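Local coordinates for protein glycerate dehydrogenase (Bacillus sp. 5mfcol3.1, PDB 6P2I) that reduces acyclic imino acids and binds both NADPH and D-arginine, with hydride transfer probably running from the nicotinamide of the cofactor to the imine, at residues A[103-108]-A[225-230]; A[107-112]-A[270-275]; A[145-150]-A[156-161]. One frame throughout, in Å; residues are numbered along the deposited sequence.

Contact 1 of 3, residues A[103-108]-A[225-230]; sequences AEHVFA and INTCRG. With NAP (NADP nicotinamide-adenine-dinucleotide phosphate), chain C.
Val106 packs its two methyl groups on Ile225 and Thr227, at the point where helix 99-114 lies against the parallel sheet of the Rossmann-type domain. The branches divide the work. Val106 CG1 meets Ile225 CG2 at 4.1 Å, while Val106 CG2 meets Thr227 CG2 at 3.9 Å. The Val106 and Thr227 side chains run at about a right angle to each other. Thr227 has chi1 of 56°, which sets OG1 between the backbone N and the carbonyl carbon and puts CG2 anti to the carbonyl carbon. Thr227 CG2 also lies near the plane of the His105 ring, at its edge, 4.4 Å from His105 CD2. The contact across the two segments is therefore apolar and fully buried. The polar end of His105 points to another partner: NE2 is hydrogen-bonded to Thr272 OG1.

The next shell closes around Val106, which also touches Val157 of helix 152-163 and Ser197 of strand 195-198. The carboxylate of Glu104, on the same helix, accepts from the backbone N atoms of Ile140 and Arg141 of the second subunit. After Ile225 and Asn226 the strand ends, and the chain turns to the cofactor. Cys228 SG lies 3.5 Å from NAP O4D. Asn226 shapes this turn: its OD1 accepts from Cys228 N at 2.9 Å, an Asx turn, with the donor well above the carbonyl plane. Thr227 faces the helix with its methyl and the nicotinamide with its backbone. The carboxamide N7N of NAP donates to Thr227 O at 2.8 Å, nearly straight at 167°.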
loop_
_atom_site.group_PDB
_atom_site.type_symbol
_atom_site.label_atom_id
_atom_site.label_comp_id
_atom_site.label_asym_id
_atom_site.label_seq_id
_atom_site.Cartn_x
_atom_site.Cartn_y
_atom_site.Cartn_z
ATOM N N ALA A 103 0.332 11.404 -2.118
ATOM C CA ALA A 103 1.101 10.483 -2.947
ATOM C C ALA A 103 1.242 9.121 -2.274
ATOM O O ALA A 103 1.087 8.081 -2.927
ATOM C CB ALA A 103 2.474 11.077 -3.258
ATOM N N GLU A 104 1.518 9.101 -0.970
ATOM C CA GLU A 104 1.577 7.811 -0.285
ATOM C C GLU A 104 0.219 7.126 -0.281
ATOM O O GLU A 104 0.139 5.897 -0.395
ATOM C CB GLU A 104 2.105 7.983 1.141
ATOM C CG GLU A 104 3.578 8.325 1.164
ATOM C CD GLU A 104 4.195 8.363 2.552
ATOM O OE1 GLU A 104 3.607 7.799 3.501
ATOM O OE2 GLU A 104 5.284 8.970 2.682
ATOM N N HIS A 105 -0.865 7.907 -0.185
ATOM C CA HIS A 105 -2.193 7.308 -0.213
ATOM C C HIS A 105 -2.493 6.654 -1.545
ATOM O O HIS A 105 -3.236 5.665 -1.592
ATOM C CB HIS A 105 -3.252 8.374 0.084
ATOM C CG HIS A 105 -4.539 7.818 0.581
ATOM N ND1 HIS A 105 -4.712 7.392 1.882
ATOM C CD2 HIS A 105 -5.737 7.650 -0.032
ATOM C CE1 HIS A 105 -5.962 6.996 2.049
ATOM N NE2 HIS A 105 -6.602 7.134 0.902
ATOM N N VAL A 106 -1.960 7.200 -2.644
ATOM C CA VAL A 106 -2.151 6.553 -3.936
ATOM C C VAL A 106 -1.637 5.117 -3.877
ATOM O O VAL A 106 -2.295 4.182 -4.354
ATOM C CB VAL A 106 -1.437 7.344 -5.050
ATOM C CG1 VAL A 106 -1.380 6.535 -6.340
ATOM C CG2 VAL A 106 -2.123 8.697 -5.298
ATOM N N PHE A 107 -0.466 4.926 -3.274
ATOM C CA PHE A 107 0.091 3.581 -3.177
ATOM C C PHE A 107 -0.640 2.750 -2.134
ATOM O O PHE A 107 -0.820 1.549 -2.333
ATOM C CB PHE A 107 1.596 3.659 -2.907
ATOM C CG PHE A 107 2.367 4.093 -4.111
ATOM C CD1 PHE A 107 2.524 5.442 -4.409
ATOM C CD2 PHE A 107 2.870 3.147 -4.984
ATOM C CE1 PHE A 107 3.194 5.836 -5.542
ATOM C CE2 PHE A 107 3.551 3.538 -6.128
ATOM C CZ PHE A 107 3.720 4.876 -6.404
ATOM N N ALA A 108 -1.112 3.370 -1.047
ATOM C CA ALA A 108 -1.973 2.655 -0.109
ATOM C C ALA A 108 -3.190 2.080 -0.823
ATOM O O ALA A 108 -3.521 0.898 -0.669
ATOM C CB ALA A 108 -2.410 3.587 1.029
ATOM N N ILE A 225 -7.085 4.940 -9.717
ATOM C CA ILE A 225 -6.972 5.601 -8.418
ATOM C C ILE A 225 -7.472 7.031 -8.567
ATOM O O ILE A 225 -7.045 7.745 -9.479
ATOM C CB ILE A 225 -5.521 5.590 -7.895
ATOM C CG1 ILE A 225 -4.945 4.160 -7.858
ATOM C CG2 ILE A 225 -5.450 6.271 -6.525
ATOM C CD1 ILE A 225 -5.683 3.229 -6.894
ATOM N N ASN A 226 -8.369 7.463 -7.672
ATOM C CA ASN A 226 -8.808 8.855 -7.672
ATOM C C ASN A 226 -8.695 9.439 -6.266
ATOM O O ASN A 226 -9.534 9.169 -5.401
ATOM C CB ASN A 226 -10.228 8.996 -8.210
ATOM C CG ASN A 226 -10.582 10.441 -8.470
ATOM O OD1 ASN A 226 -9.689 11.291 -8.543
ATOM N ND2 ASN A 226 -11.876 10.742 -8.579
ATOM N N THR A 227 -7.656 10.244 -6.043
ATOM C CA THR A 227 -7.567 11.083 -4.856
ATOM C C THR A 227 -8.077 12.493 -5.118
ATOM O O THR A 227 -7.865 13.376 -4.283
ATOM C CB THR A 227 -6.131 11.153 -4.334
ATOM O OG1 THR A 227 -5.256 11.622 -5.372
ATOM C CG2 THR A 227 -5.631 9.776 -3.902
ATOM N N CYS A 228 -8.720 12.729 -6.262
ATOM C CA CYS A 228 -9.300 14.025 -6.580
ATOM C C CYS A 228 -10.826 13.924 -6.544
ATOM O O CYS A 228 -11.395 12.940 -6.060
ATOM C CB CYS A 228 -8.781 14.508 -7.930
ATOM S SG CYS A 228 -7.010 14.866 -7.941
ATOM N N ARG A 229 -11.491 14.964 -7.048
ATOM C CA ARG A 229 -12.946 15.015 -6.993
ATOM C C ARG A 229 -13.560 13.845 -7.753
ATOM O O ARG A 229 -13.052 13.425 -8.796
ATOM C CB ARG A 229 -13.453 16.335 -7.573
ATOM C CG ARG A 229 -13.287 17.524 -6.641
ATOM C CD ARG A 229 -14.324 17.498 -5.527
ATOM N NE ARG A 229 -14.693 18.843 -5.094
ATOM C CZ ARG A 229 -15.761 19.115 -4.353
ATOM N NH1 ARG A 229 -16.027 20.366 -4.001
ATOM N NH2 ARG A 229 -16.558 18.132 -3.960
ATOM N N GLY A 230 -14.661 13.312 -7.216
ATOM C CA GLY A 230 -15.385 12.271 -7.929
ATOM C C GLY A 230 -15.958 12.754 -9.247
ATOM O O GLY A 230 -16.090 11.976 -10.198
HETATM P PA NAP C . -1.176 21.310 -9.245
HETATM O O1A NAP C . -1.908 22.576 -9.636
HETATM O O2A NAP C . 0.233 21.394 -8.738
HETATM O O5B NAP C . -1.172 20.343 -10.518
HETATM C C5B NAP C . -2.322 20.204 -11.346
HETATM C C4B NAP C . -1.903 19.397 -12.569
HETATM O O4B NAP C . -3.074 19.171 -13.356
HETATM C C3B NAP C . -0.917 20.157 -13.460
HETATM O O3B NAP C . -0.079 19.210 -14.150
HETATM C C2B NAP C . -1.809 20.822 -14.480
HETATM O O2B NAP C . -1.145 21.098 -15.704
HETATM C C1B NAP C . -2.831 19.715 -14.659
HETATM N N9A NAP C . -4.059 20.219 -15.292
HETATM C C8A NAP C . -4.791 21.285 -14.913
HETATM N N7A NAP C . -5.841 21.456 -15.754
HETATM C C5A NAP C . -5.758 20.493 -16.691
HETATM C C6A NAP C . -6.543 20.091 -17.874
HETATM N N6A NAP C . -7.651 20.783 -18.233
HETATM N N1A NAP C . -6.115 19.018 -18.571
HETATM C C2A NAP C . -5.013 18.316 -18.225
HETATM N N3A NAP C . -4.242 18.615 -17.161
HETATM C C4A NAP C . -4.577 19.682 -16.381
HETATM O O3 NAP C . -2.173 20.546 -8.230
HETATM P PN NAP C . -1.782 19.495 -7.077
HETATM O O1N NAP C . -1.172 20.216 -5.902
HETATM O O2N NAP C . -1.014 18.340 -7.680
HETATM O O5D NAP C . -3.249 19.016 -6.632
HETATM C C5D NAP C . -4.117 18.380 -7.578
HETATM C C4D NAP C . -5.481 18.117 -6.955
HETATM O O4D NAP C . -5.340 17.173 -5.898
HETATM C C3D NAP C . -6.108 19.322 -6.268
HETATM O O3D NAP C . -6.771 20.201 -7.188
HETATM C C2D NAP C . -7.059 18.665 -5.278
HETATM O O2D NAP C . -8.371 18.595 -5.852
HETATM C C1D NAP C . -6.483 17.264 -5.058
HETATM N N1N NAP C . -6.107 17.076 -3.651
HETATM C C2N NAP C . -6.634 16.049 -2.960
HETATM C C3N NAP C . -6.317 15.848 -1.619
HETATM C C7N NAP C . -6.940 14.707 -0.853
HETATM O O7N NAP C . -6.910 14.722 0.369
HETATM N N7N NAP C . -7.572 13.722 -1.508
HETATM C C4N NAP C . -5.436 16.735 -0.994
HETATM C C5N NAP C . -4.909 17.800 -1.727
HETATM C C6N NAP C . -5.261 17.940 -3.065
HETATM P P2B NAP C . -0.299 22.447 -15.970
HETATM O O1X NAP C . -1.241 23.593 -15.644
HETATM O O2X NAP C . 0.865 22.382 -15.018
HETATM O O3X NAP C . 0.112 22.317 -17.412
#

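Contact 2 of 3, residues A[107-112]-A[270-275]; sequences FALLFA and VLTPGS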
loop_
_atom_site.group_PDB
_atom_site.type_symbol
_atom_site.label_atom_id
_atom_site.label_comp_id
_atom_site.label_asym_id
_atom_site.label_seq_id
_atom_site.Cartn_x
_atom_site.Cartn_y
_atom_site.Cartn_z
ATOM N N PHE A 107 -0.466 4.926 -3.274
ATOM C CA PHE A 107 0.091 3.581 -3.177
ATOM C C PHE A 107 -0.640 2.750 -2.134
ATOM O O PHE A 107 -0.820 1.549 -2.333
ATOM C CB PHE A 107 1.596 3.659 -2.907
ATOM C CG PHE A 107 2.367 4.093 -4.111
ATOM C CD1 PHE A 107 2.524 5.442 -4.409
ATOM C CD2 PHE A 107 2.870 3.147 -4.984
ATOM C CE1 PHE A 107 3.194 5.836 -5.542
ATOM C CE2 PHE A 107 3.551 3.538 -6.128
ATOM C CZ PHE A 107 3.720 4.876 -6.404
ATOM N N ALA A 108 -1.112 3.370 -1.047
ATOM C CA ALA A 108 -1.973 2.655 -0.109
ATOM C C ALA A 108 -3.190 2.080 -0.823
ATOM O O ALA A 108 -3.521 0.898 -0.669
ATOM C CB ALA A 108 -2.410 3.587 1.029
ATOM N N LEU A 109 -3.868 2.905 -1.627
ATOM C CA LEU A 109 -5.048 2.437 -2.342
ATOM C C LEU A 109 -4.696 1.403 -3.402
ATOM O O LEU A 109 -5.394 0.392 -3.540
ATOM C CB LEU A 109 -5.759 3.616 -2.997
ATOM C CG LEU A 109 -6.478 4.547 -2.034
ATOM C CD1 LEU A 109 -6.950 5.797 -2.792
ATOM C CD2 LEU A 109 -7.657 3.836 -1.366
ATOM N N LEU A 110 -3.636 1.656 -4.172
ATOM C CA LEU A 110 -3.230 0.741 -5.232
ATOM C C LEU A 110 -2.945 -0.647 -4.677
ATOM O O LEU A 110 -3.409 -1.649 -5.221
ATOM C CB LEU A 110 -2.000 1.301 -5.955
ATOM C CG LEU A 110 -1.238 0.393 -6.925
ATOM C CD1 LEU A 110 -2.135 -0.110 -8.050
ATOM C CD2 LEU A 110 -0.033 1.141 -7.496
ATOM N N PHE A 111 -2.186 -0.712 -3.584
ATOM C CA PHE A 111 -1.876 -2.003 -2.977
ATOM C C PHE A 111 -3.122 -2.645 -2.372
ATOM O O PHE A 111 -3.310 -3.858 -2.477
ATOM C CB PHE A 111 -0.792 -1.825 -1.910
ATOM C CG PHE A 111 0.611 -1.713 -2.460
ATOM C CD1 PHE A 111 1.092 -2.630 -3.400
ATOM C CD2 PHE A 111 1.454 -0.695 -2.029
ATOM C CE1 PHE A 111 2.393 -2.512 -3.903
ATOM C CE2 PHE A 111 2.730 -0.567 -2.522
ATOM C CZ PHE A 111 3.212 -1.489 -3.451
ATOM N N ALA A 112 -3.995 -1.845 -1.741
ATOM C CA ALA A 112 -5.222 -2.394 -1.172
ATOM C C ALA A 112 -6.092 -3.024 -2.254
ATOM O O ALA A 112 -6.703 -4.076 -2.039
ATOM C CB ALA A 112 -5.986 -1.293 -0.428
ATOM N N VAL A 270 -11.916 0.022 -3.312
ATOM C CA VAL A 270 -11.484 0.385 -1.973
ATOM C C VAL A 270 -11.779 1.868 -1.811
ATOM O O VAL A 270 -11.363 2.679 -2.646
ATOM C CB VAL A 270 -9.989 0.081 -1.763
ATOM C CG1 VAL A 270 -9.508 0.565 -0.409
ATOM C CG2 VAL A 270 -9.744 -1.427 -1.926
ATOM N N LEU A 271 -12.523 2.214 -0.767
ATOM C CA LEU A 271 -12.985 3.580 -0.554
ATOM C C LEU A 271 -12.339 4.172 0.688
ATOM O O LEU A 271 -12.240 3.503 1.719
ATOM C CB LEU A 271 -14.503 3.602 -0.393
ATOM C CG LEU A 271 -15.263 2.951 -1.538
ATOM C CD1 LEU A 271 -16.739 2.866 -1.200
ATOM C CD2 LEU A 271 -15.037 3.739 -2.828
ATOM N N THR A 272 -11.906 5.427 0.591
ATOM C CA THR A 272 -11.492 6.160 1.775
ATOM C C THR A 272 -12.255 7.481 1.849
ATOM O O THR A 272 -12.582 8.076 0.817
ATOM C CB THR A 272 -9.968 6.383 1.796
ATOM O OG1 THR A 272 -9.513 6.956 0.558
ATOM C CG2 THR A 272 -9.242 5.021 1.987
ATOM N N PRO A 273 -12.583 7.949 3.055
ATOM C CA PRO A 273 -13.498 9.112 3.187
ATOM C C PRO A 273 -12.785 10.458 3.105
ATOM O O PRO A 273 -12.846 11.284 4.025
ATOM C CB PRO A 273 -14.130 8.872 4.567
ATOM C CG PRO A 273 -12.996 8.236 5.368
ATOM C CD PRO A 273 -12.264 7.331 4.358
ATOM N N GLY A 274 -12.112 10.701 1.980
ATOM C CA GLY A 274 -11.334 11.918 1.833
ATOM C C GLY A 274 -10.153 12.026 2.777
ATOM O O GLY A 274 -9.701 13.133 3.061
ATOM N N SER A 275 -9.640 10.903 3.279
ATOM C CA SER A 275 -8.604 10.907 4.307
ATOM C C SER A 275 -7.182 10.884 3.741
ATOM O O SER A 275 -6.224 10.803 4.517
ATOM C CB SER A 275 -8.812 9.716 5.252
ATOM O OG SER A 275 -8.893 8.505 4.499
#
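Leu109 and Ala112 meet Val270 and Thr272 through aliphatic groups, and no flat group takes part between them. The rings of this helix serve other surfaces. The Phe107 ring meets that of Phe164 with the planes only about 5° apart, and Phe111 packs on Ala108 of the second subunit.

One methyl does much of the touching. Leu109 CD2 lies 3.9 Å from Val270 CG1 and 3.9 Å from Thr272 CG2, so it bridges two residues, with Leu271 between them in sequence, that face the helix from the same side of the chain. With CD1 of Leu109 anti to CA (chi2 171°), the other branch, CD2, is the one turned to the strand. Ala112, one helical turn on, presents CB to Val270 CG1 at 4.0 Å. Val270 CG1 thus sits against both helix residues, and CG2 reaches the Ala112 backbone. With Val270 cut back to an alanine, Leu109 CD2 and Ala112 CB are likely to lose their common partner and a gap to open between them.

Thr272 keeps its methyl for Leu109, while its OG1 is hydrogen-bonded to Asp253 OD1. The contact joins helix 99-114 to strand 269-271, the outermost strand on its side of the seven-stranded sheet within the chain. Backbone bonds tie Val270 to strand 249-252, Leu109 also touches Ile225 of strand 223-226, and Asp121 of the second subunit accepts from Leu271 N.

Contact 3 of 3, residues A[145-150]-A[156-161]; sequences IGLIGI and TVAEIA. With NAP (NADP nicotinamide-adenine-dinucleotide phosphate), chain C.
Strand 144-148 and helix 152-163 open a beta-alpha-beta unit of the Rossmann type, and here Ile145 and Leu147 of the strand pack on Val157, Ala158 and Ala161 of the helix. The two short segments run nearly antiparallel, at 171°, with their axes 9.9 Å apart. Alternate strand residues face the helix. Leu147 splits its methyls: CD2 touches Val157 CG1 at 3.7 Å, and CD1 touches Ala158 CB at 3.8 Å. Ile145 does likewise with CD1 on Val157 CG1 at 4.0 Å and CG2 on Ala161 CB at 3.9 Å. Val157 CG1, anti to the backbone N at chi1 169°, therefore rests between the two strand side chains.

Beyond the strand, Gly149 begins a GxGxxG pattern with Gly151 and Gly154, consistent with dinucleotide binding. Its CA lies 3.6 Å from NAP O4B, and a side chain at its backbone angles would clash with the preceding carbonyl. Ile150 N donates to NAP O3B at 3.0 Å.

Val168 of the neighbouring strand 167-171 touches Ile145, Leu147, Ala158 and Ala161. On the other side of the strand in the sheet runs strand 195-198, and Thr156 of the helix touches Ala103 of helix 99-114.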
loop_
_atom_site.group_PDB
_atom_site.type_symbol
_atom_site.label_atom_id
_atom_site.label_comp_id
_atom_site.label_asym_id
_atom_site.label_seq_id
_atom_site.Cartn_x
_atom_site.Cartn_y
_atom_site.Cartn_z
ATOM N N ILE A 145 2.369 3.369 -14.990
ATOM C CA ILE A 145 1.412 4.199 -14.267
ATOM C C ILE A 145 1.214 5.484 -15.055
ATOM O O ILE A 145 2.189 6.119 -15.471
ATOM C CB ILE A 145 1.867 4.485 -12.826
ATOM C CG1 ILE A 145 0.830 5.359 -12.118
ATOM C CG2 ILE A 145 3.254 5.127 -12.782
ATOM C CD1 ILE A 145 1.027 5.434 -10.603
ATOM N N GLY A 146 -0.048 5.854 -15.266
ATOM C CA GLY A 146 -0.379 7.041 -16.030
ATOM C C GLY A 146 -0.988 8.081 -15.114
ATOM O O GLY A 146 -1.973 7.812 -14.414
ATOM N N LEU A 147 -0.389 9.260 -15.088
ATOM C CA LEU A 147 -0.764 10.324 -14.161
ATOM C C LEU A 147 -1.497 11.401 -14.949
ATOM O O LEU A 147 -0.906 12.060 -15.809
ATOM C CB LEU A 147 0.477 10.872 -13.461
ATOM C CG LEU A 147 1.349 9.806 -12.777
ATOM C CD1 LEU A 147 2.657 10.396 -12.237
ATOM C CD2 LEU A 147 0.565 9.131 -11.660
ATOM N N ILE A 148 -2.793 11.564 -14.678
ATOM C CA ILE A 148 -3.584 12.623 -15.294
ATOM C C ILE A 148 -3.438 13.835 -14.376
ATOM O O ILE A 148 -4.118 13.942 -13.351
ATOM C CB ILE A 148 -5.045 12.211 -15.489
ATOM C CG1 ILE A 148 -5.141 10.975 -16.387
ATOM C CG2 ILE A 148 -5.879 13.382 -16.062
ATOM C CD1 ILE A 148 -6.538 10.375 -16.457
ATOM N N GLY A 149 -2.520 14.734 -14.734
ATOM C CA GLY A 149 -2.093 15.791 -13.836
ATOM C C GLY A 149 -0.736 15.458 -13.256
ATOM O O GLY A 149 -0.568 14.406 -12.628
ATOM N N ILE A 150 0.252 16.324 -13.490
ATOM C CA ILE A 150 1.628 16.045 -13.101
ATOM C C ILE A 150 2.211 17.309 -12.483
ATOM O O ILE A 150 3.306 17.760 -12.850
ATOM C CB ILE A 150 2.458 15.529 -14.297
ATOM C CG1 ILE A 150 2.222 16.389 -15.544
ATOM C CG2 ILE A 150 2.098 14.086 -14.611
ATOM C CD1 ILE A 150 2.976 15.877 -16.772
ATOM N N THR A 156 5.071 14.006 -7.180
ATOM C CA THR A 156 5.462 13.226 -6.011
ATOM C C THR A 156 5.155 11.753 -6.226
ATOM O O THR A 156 5.978 10.886 -5.896
ATOM C CB THR A 156 4.771 13.758 -4.747
ATOM O OG1 THR A 156 5.004 15.169 -4.630
ATOM C CG2 THR A 156 5.343 13.084 -3.508
ATOM N N VAL A 157 3.990 11.453 -6.804
ATOM C CA VAL A 157 3.667 10.071 -7.147
ATOM C C VAL A 157 4.689 9.523 -8.134
ATOM O O VAL A 157 5.152 8.378 -8.005
ATOM C CB VAL A 157 2.237 9.976 -7.708
ATOM C CG1 VAL A 157 1.985 8.581 -8.315
ATOM C CG2 VAL A 157 1.216 10.275 -6.615
ATOM N N ALA A 158 5.065 10.331 -9.131
ATOM C CA ALA A 158 6.060 9.872 -10.103
ATOM C C ALA A 158 7.381 9.522 -9.430
ATOM O O ALA A 158 8.040 8.545 -9.809
ATOM C CB ALA A 158 6.273 10.931 -11.186
ATOM N N GLU A 159 7.802 10.315 -8.439
ATOM C CA GLU A 159 9.067 10.025 -7.765
ATOM C C GLU A 159 9.017 8.666 -7.089
ATOM O O GLU A 159 9.963 7.872 -7.186
ATOM C CB GLU A 159 9.388 11.093 -6.722
ATOM C CG GLU A 159 9.672 12.464 -7.240
ATOM C CD GLU A 159 10.014 13.401 -6.100
ATOM O OE1 GLU A 159 10.892 13.039 -5.282
ATOM O OE2 GLU A 159 9.389 14.477 -6.005
ATOM N N ILE A 160 7.928 8.397 -6.370
ATOM C CA ILE A 160 7.767 7.101 -5.721
ATOM C C ILE A 160 7.695 5.993 -6.765
ATOM O O ILE A 160 8.325 4.937 -6.616
ATOM C CB ILE A 160 6.525 7.097 -4.817
ATOM C CG1 ILE A 160 6.667 8.133 -3.695
ATOM C CG2 ILE A 160 6.301 5.706 -4.249
ATOM C CD1 ILE A 160 5.402 8.333 -2.927
ATOM N N ALA A 161 6.938 6.221 -7.840
ATOM C CA ALA A 161 6.819 5.212 -8.891
ATOM C C ALA A 161 8.164 4.928 -9.547
ATOM O O ALA A 161 8.520 3.762 -9.773
ATOM C CB ALA A 161 5.808 5.658 -9.941
HETATM P PA NAP C . -1.176 21.310 -9.245
HETATM O O1A NAP C . -1.908 22.576 -9.636
HETATM O O2A NAP C . 0.233 21.394 -8.738
HETATM O O5B NAP C . -1.172 20.343 -10.518
HETATM C C5B NAP C . -2.322 20.204 -11.346
HETATM C C4B NAP C . -1.903 19.397 -12.569
HETATM O O4B NAP C . -3.074 19.171 -13.356
HETATM C C3B NAP C . -0.917 20.157 -13.460
HETATM O O3B NAP C . -0.079 19.210 -14.150
HETATM C C2B NAP C . -1.809 20.822 -14.480
HETATM O O2B NAP C . -1.145 21.098 -15.704
HETATM C C1B NAP C . -2.831 19.715 -14.659
HETATM N N9A NAP C . -4.059 20.219 -15.292
HETATM C C8A NAP C . -4.791 21.285 -14.913
HETATM N N7A NAP C . -5.841 21.456 -15.754
HETATM C C5A NAP C . -5.758 20.493 -16.691
HETATM C C6A NAP C . -6.543 20.091 -17.874
HETATM N N6A NAP C . -7.651 20.783 -18.233
HETATM N N1A NAP C . -6.115 19.018 -18.571
HETATM C C2A NAP C . -5.013 18.316 -18.225
HETATM N N3A NAP C . -4.242 18.615 -17.161
HETATM C C4A NAP C . -4.577 19.682 -16.381
HETATM O O3 NAP C . -2.173 20.546 -8.230
HETATM P PN NAP C . -1.782 19.495 -7.077
HETATM O O1N NAP C . -1.172 20.216 -5.902
HETATM O O2N NAP C . -1.014 18.340 -7.680
HETATM O O5D NAP C . -3.249 19.016 -6.632
HETATM C C5D NAP C . -4.117 18.380 -7.578
HETATM C C4D NAP C . -5.481 18.117 -6.955
HETATM O O4D NAP C . -5.340 17.173 -5.898
HETATM C C3D NAP C . -6.108 19.322 -6.268
HETATM O O3D NAP C . -6.771 20.201 -7.188
HETATM C C2D NAP C . -7.059 18.665 -5.278
HETATM O O2D NAP C . -8.371 18.595 -5.852
HETATM C C1D NAP C . -6.483 17.264 -5.058
HETATM N N1N NAP C . -6.107 17.076 -3.651
HETATM C C2N NAP C . -6.634 16.049 -2.960
HETATM C C3N NAP C . -6.317 15.848 -1.619
HETATM C C7N NAP C . -6.940 14.707 -0.853
HETATM O O7N NAP C . -6.910 14.722 0.369
HETATM N N7N NAP C . -7.572 13.722 -1.508
HETATM C C4N NAP C . -5.436 16.735 -0.994
HETATM C C5N NAP C . -4.909 17.800 -1.727
HETATM C C6N NAP C . -5.261 17.940 -3.065
HETATM P P2B NAP C . -0.299 22.447 -15.970
HETATM O O1X NAP C . -1.241 23.593 -15.644
HETATM O O2X NAP C . 0.865 22.382 -15.018
HETATM O O3X NAP C . 0.112 22.317 -17.412
#

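All three contacts are buried and join a helix to the same seven-stranded sheet. Contacts 1 and 2 share helix 99-114 but reach different strands of the sheet, 223-226 and 269-271. They meet where the histidine of contact 1 probably bonds to the threonine of contact 2. Contact 3 uses its own helix, nested in the chain between the segments of the other two. Phe107 joins it to them, with CE1 3.4 Å from Ile160 CG2. Each pairing is apolar. Contacts 1 and 3 add backbone bonds to NAP, at the nicotinamide and the adenosine ribose; the Thr272 side chain of contact 2 stays about 7 Å from it. The second subunit touches all three, contact 2 most widely.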